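PDB 3E7Q: transcriptional regulator from Pseudomonas aeruginosa, which probably binds DNA as a dimeric, all-helical transcriptional repressor of the TetR family. Local coordinates for residues L104-P107 with Q108-D111; W174-S177 with G178-P181. One frame throughout, in Å; residues are numbered along the deposited sequence.

How the interactions relate
Interaction 1 joins helix 102-105 to helix 110-120, and interaction 2 ends helix 159-179; their centres lie about 9 Å apart and the two meet directly. Trp-174 links them: its NE1 probably donates to Leu-104 O (2.9 Å), its CD1 packs on Leu-105 CD1 (3.7 Å), and CH2 reaches Leu-110 CA (3.9 Å). Leu-105 CD1 also lies 3.6 Å from Ser-177 OG. Both places use an acidic or amide residue followed by proline, Asp-106–Pro-107 and Asn-180–Pro-181, to set the chain's course, once before a helix and once after one. Gln-108 and Asp-111 of interaction 1 touch Lys-28 of helix 12-34, whereas only interaction 2 also touches the second subunit.

Interaction 1: L104-P107 with Q108-D111; sequences LLDP and QLLD
Between Asp-106 and Leu-110 the backbone coils into a short 3-10 turn, with Leu-110 N donating to Pro-107 O (3.2 Å) and Leu-109 N reaching Asp-106 O more weakly (3.4 Å). Asp-106 adds its side chain to this turn: OD1 accepts the N-H of Gln-108 at 3.1 Å in a fairly straight bond (162°). The donor comes from above the carboxylate plane. With CG anti to the backbone N (chi1 178°), the carboxylate is turned onward along the chain, where it also rests on Gln-108 CB, 3.4 Å from OD1. The Asp-106 and Gln-108 side chains run side by side and point the same way, but their carboxylate and amide planes are 72° apart, and the outer part of the glutamine extends clear of the turn. Aspartate suits its place because its short arm can reach an N-H two residues ahead. Pro-107 suits the next one, since its ring fixes phi near the value the turn needs and it has no N-H to satisfy. Leu-109 and Leu-110 follow, the latter buried against Trp-174 and Leu-175 of helix 159-179, while Gln-108 and Asp-111 touch Lys-28 of helix 12-34. The side-chain bond from Asp-106 to Gln-108 defines an Asx turn of the Asx-Pro kind, here leading into helix 110-120 of the TetR-type C-terminal domain.

Interaction 2: W174-S177 with G178-P181; sequences WLES and GLNP
Leu-175 and Leu-179, one helical turn apart, lie side by side and point the same way, so that their CD1 methyls meet at 3.8 Å. Leu-179 has CG anti to its carbonyl carbon (chi1 -68°), which also brings CG to 3.5 Å from Leu-175 O. Their branched, apolar ends suit a buried face. Glu-176 stands differently: bent at chi2 (36°), it turns onward, toward the C-terminal end of the helix, and crosses Leu-179 at about a right angle, with OE1 3.8 Å from Leu-179 CB. Beside Asn-180 it runs alongside, carboxylate and amide planes 65° apart, and OE2 comes close to Asn-180 CB. Partners outside the turn hold the polar ends: Glu-176 OE2 is bonded to Thr-183 OG1, which also bonds Asn-180 O, Glu-176 OE1 has a weak bond to His-130 NE2 of the second subunit, and Asn-180 OD1 takes the N-H of Ala-182 in an Asx turn just past the helix.

Ordinary i to i+4 bonds run under these side chains, the last from Asn-180 N to Glu-176 O (3.0 Å). Asn-180 is the first residue to leave helical phi/psi. Pro-181, which has no N-H to give Ser-177 O, brings its ring CD to 3.5 Å from that oxygen instead.

Trp-174 packs against Trp-117 of helix 110-120, its ring edge-to-face with that of Trp-113. The second subunit supplies its own Trp-117 to Leu-175 and His-130 to Leu-179, so the last turns of helix 159-179 are in contact with helices 102-105 and 110-120 of their own chain and with the dimer partner.

Interaction 1: L104-P107 with Q108-D111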
# COMPACT_ATOMS: atom_id res chain seq x y z
N LEU B 104 3.78 -2.79 -15.55
CA LEU B 104 3.67 -2.15 -14.24
C LEU B 104 2.66 -2.84 -13.30
O LEU B 104 2.68 -2.64 -12.07
CB LEU B 104 3.36 -0.65 -14.38
CG LEU B 104 4.51 0.07 -15.11
CD1 LEU B 104 4.18 1.52 -15.37
CD2 LEU B 104 5.87 -0.07 -14.36
N LEU B 105 1.77 -3.68 -13.86
CA LEU B 105 0.79 -4.37 -13.00
C LEU B 105 1.26 -5.77 -12.62
O LEU B 105 0.53 -6.50 -11.97
CB LEU B 105 -0.61 -4.33 -13.63
CG LEU B 105 -1.79 -4.39 -12.63
CD1 LEU B 105 -1.84 -3.20 -11.63
CD2 LEU B 105 -3.13 -4.55 -13.35
N ASP B 106 2.50 -6.13 -12.97
CA ASP B 106 3.10 -7.43 -12.64
C ASP B 106 3.06 -7.71 -11.13
O ASP B 106 3.81 -7.09 -10.34
CB ASP B 106 4.56 -7.51 -13.14
CG ASP B 106 5.26 -8.85 -12.76
OD1 ASP B 106 4.57 -9.91 -12.59
OD2 ASP B 106 6.52 -8.84 -12.65
N PRO B 107 2.24 -8.69 -10.73
CA PRO B 107 2.10 -8.94 -9.30
C PRO B 107 3.37 -9.55 -8.70
O PRO B 107 3.48 -9.62 -7.48
CB PRO B 107 0.95 -9.95 -9.24
CG PRO B 107 1.08 -10.73 -10.54
CD PRO B 107 1.44 -9.65 -11.53
N GLN B 108 4.31 -9.99 -9.52
CA GLN B 108 5.50 -10.63 -8.97
C GLN B 108 6.30 -9.71 -8.10
O GLN B 108 6.89 -10.16 -7.14
CB GLN B 108 6.43 -11.18 -10.06
CG GLN B 108 7.57 -12.06 -9.45
CD GLN B 108 8.24 -12.96 -10.48
OE1 GLN B 108 7.64 -13.32 -11.52
NE2 GLN B 108 9.48 -13.34 -10.19
N LEU B 109 6.32 -8.43 -8.44
CA LEU B 109 7.13 -7.47 -7.72
C LEU B 109 6.50 -6.93 -6.43
O LEU B 109 7.18 -6.20 -5.68
CB LEU B 109 7.46 -6.28 -8.63
CG LEU B 109 8.64 -6.40 -9.59
CD1 LEU B 109 8.70 -5.12 -10.45
CD2 LEU B 109 9.95 -6.65 -8.88
N LEU B 110 5.23 -7.24 -6.16
CA LEU B 110 4.52 -6.73 -4.98
C LEU B 110 5.35 -6.96 -3.74
O LEU B 110 5.54 -6.06 -2.93
CB LEU B 110 3.15 -7.40 -4.82
CG LEU B 110 2.39 -7.16 -3.51
CD1 LEU B 110 1.84 -5.78 -3.48
CD2 LEU B 110 1.25 -8.19 -3.29
N ASP B 111 5.88 -8.17 -3.63
CA ASP B 111 6.68 -8.57 -2.49
C ASP B 111 7.91 -7.67 -2.29
O ASP B 111 8.32 -7.41 -1.14
CB ASP B 111 7.17 -10.03 -2.64
CG ASP B 111 6.16 -10.95 -3.40
OD1 ASP B 111 5.79 -12.01 -2.79
OD2 ASP B 111 5.80 -10.64 -4.59

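Interaction 2: W174-S177 with G178-P181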
# COMPACT_ATOMS: atom_id res chain seq x y z
N TRP B 174 -3.11 -0.18 -7.41
CA TRP B 174 -2.03 -1.09 -7.72
C TRP B 174 -1.90 -2.16 -6.60
O TRP B 174 -1.77 -3.32 -6.88
CB TRP B 174 -0.72 -0.31 -7.93
CG TRP B 174 0.41 -1.18 -8.24
CD1 TRP B 174 0.76 -1.68 -9.47
CD2 TRP B 174 1.34 -1.74 -7.31
NE1 TRP B 174 1.84 -2.52 -9.35
CE2 TRP B 174 2.23 -2.55 -8.03
CE3 TRP B 174 1.50 -1.64 -5.93
CZ2 TRP B 174 3.26 -3.23 -7.43
CZ3 TRP B 174 2.55 -2.33 -5.30
CH2 TRP B 174 3.40 -3.12 -6.04
N LEU B 175 -1.96 -1.72 -5.34
CA LEU B 175 -1.87 -2.59 -4.20
C LEU B 175 -3.04 -3.60 -4.16
O LEU B 175 -2.84 -4.80 -3.98
CB LEU B 175 -1.78 -1.73 -2.91
CG LEU B 175 -1.76 -2.43 -1.52
CD1 LEU B 175 -0.48 -3.33 -1.36
CD2 LEU B 175 -1.88 -1.38 -0.40
N GLU B 176 -4.26 -3.13 -4.35
CA GLU B 176 -5.37 -4.06 -4.41
C GLU B 176 -5.34 -5.06 -5.57
O GLU B 176 -5.78 -6.16 -5.38
CB GLU B 176 -6.73 -3.36 -4.37
CG GLU B 176 -7.90 -4.36 -4.22
CD GLU B 176 -7.62 -5.65 -3.32
OE1 GLU B 176 -7.02 -5.55 -2.19
OE2 GLU B 176 -8.06 -6.75 -3.78
N SER B 177 -4.83 -4.67 -6.74
CA SER B 177 -4.70 -5.59 -7.87
C SER B 177 -3.81 -6.71 -7.44
O SER B 177 -4.12 -7.85 -7.71
CB SER B 177 -4.09 -4.95 -9.15
OG SER B 177 -4.81 -3.78 -9.60
N GLY B 178 -2.69 -6.39 -6.80
CA GLY B 178 -1.73 -7.39 -6.36
C GLY B 178 -2.20 -8.23 -5.18
O GLY B 178 -1.98 -9.42 -5.15
N LEU B 179 -2.86 -7.65 -4.20
CA LEU B 179 -3.38 -8.46 -3.08
C LEU B 179 -4.54 -9.43 -3.48
O LEU B 179 -4.67 -10.55 -2.93
CB LEU B 179 -3.81 -7.59 -1.92
CG LEU B 179 -2.66 -6.88 -1.21
CD1 LEU B 179 -3.21 -5.81 -0.29
CD2 LEU B 179 -1.82 -7.86 -0.48
N ASN B 180 -5.36 -8.99 -4.43
CA ASN B 180 -6.38 -9.84 -5.00
C ASN B 180 -6.68 -9.42 -6.45
O ASN B 180 -7.47 -8.50 -6.66
CB ASN B 180 -7.66 -9.83 -4.16
CG ASN B 180 -8.67 -10.94 -4.59
OD1 ASN B 180 -8.60 -11.50 -5.69
ND2 ASN B 180 -9.63 -11.21 -3.72
N PRO B 181 -6.04 -10.08 -7.43
CA PRO B 181 -6.25 -9.70 -8.84
C PRO B 181 -7.69 -9.85 -9.29
O PRO B 181 -8.01 -9.33 -10.34
CB PRO B 181 -5.36 -10.67 -9.62
CG PRO B 181 -5.09 -11.81 -8.66
CD PRO B 181 -5.10 -11.22 -7.29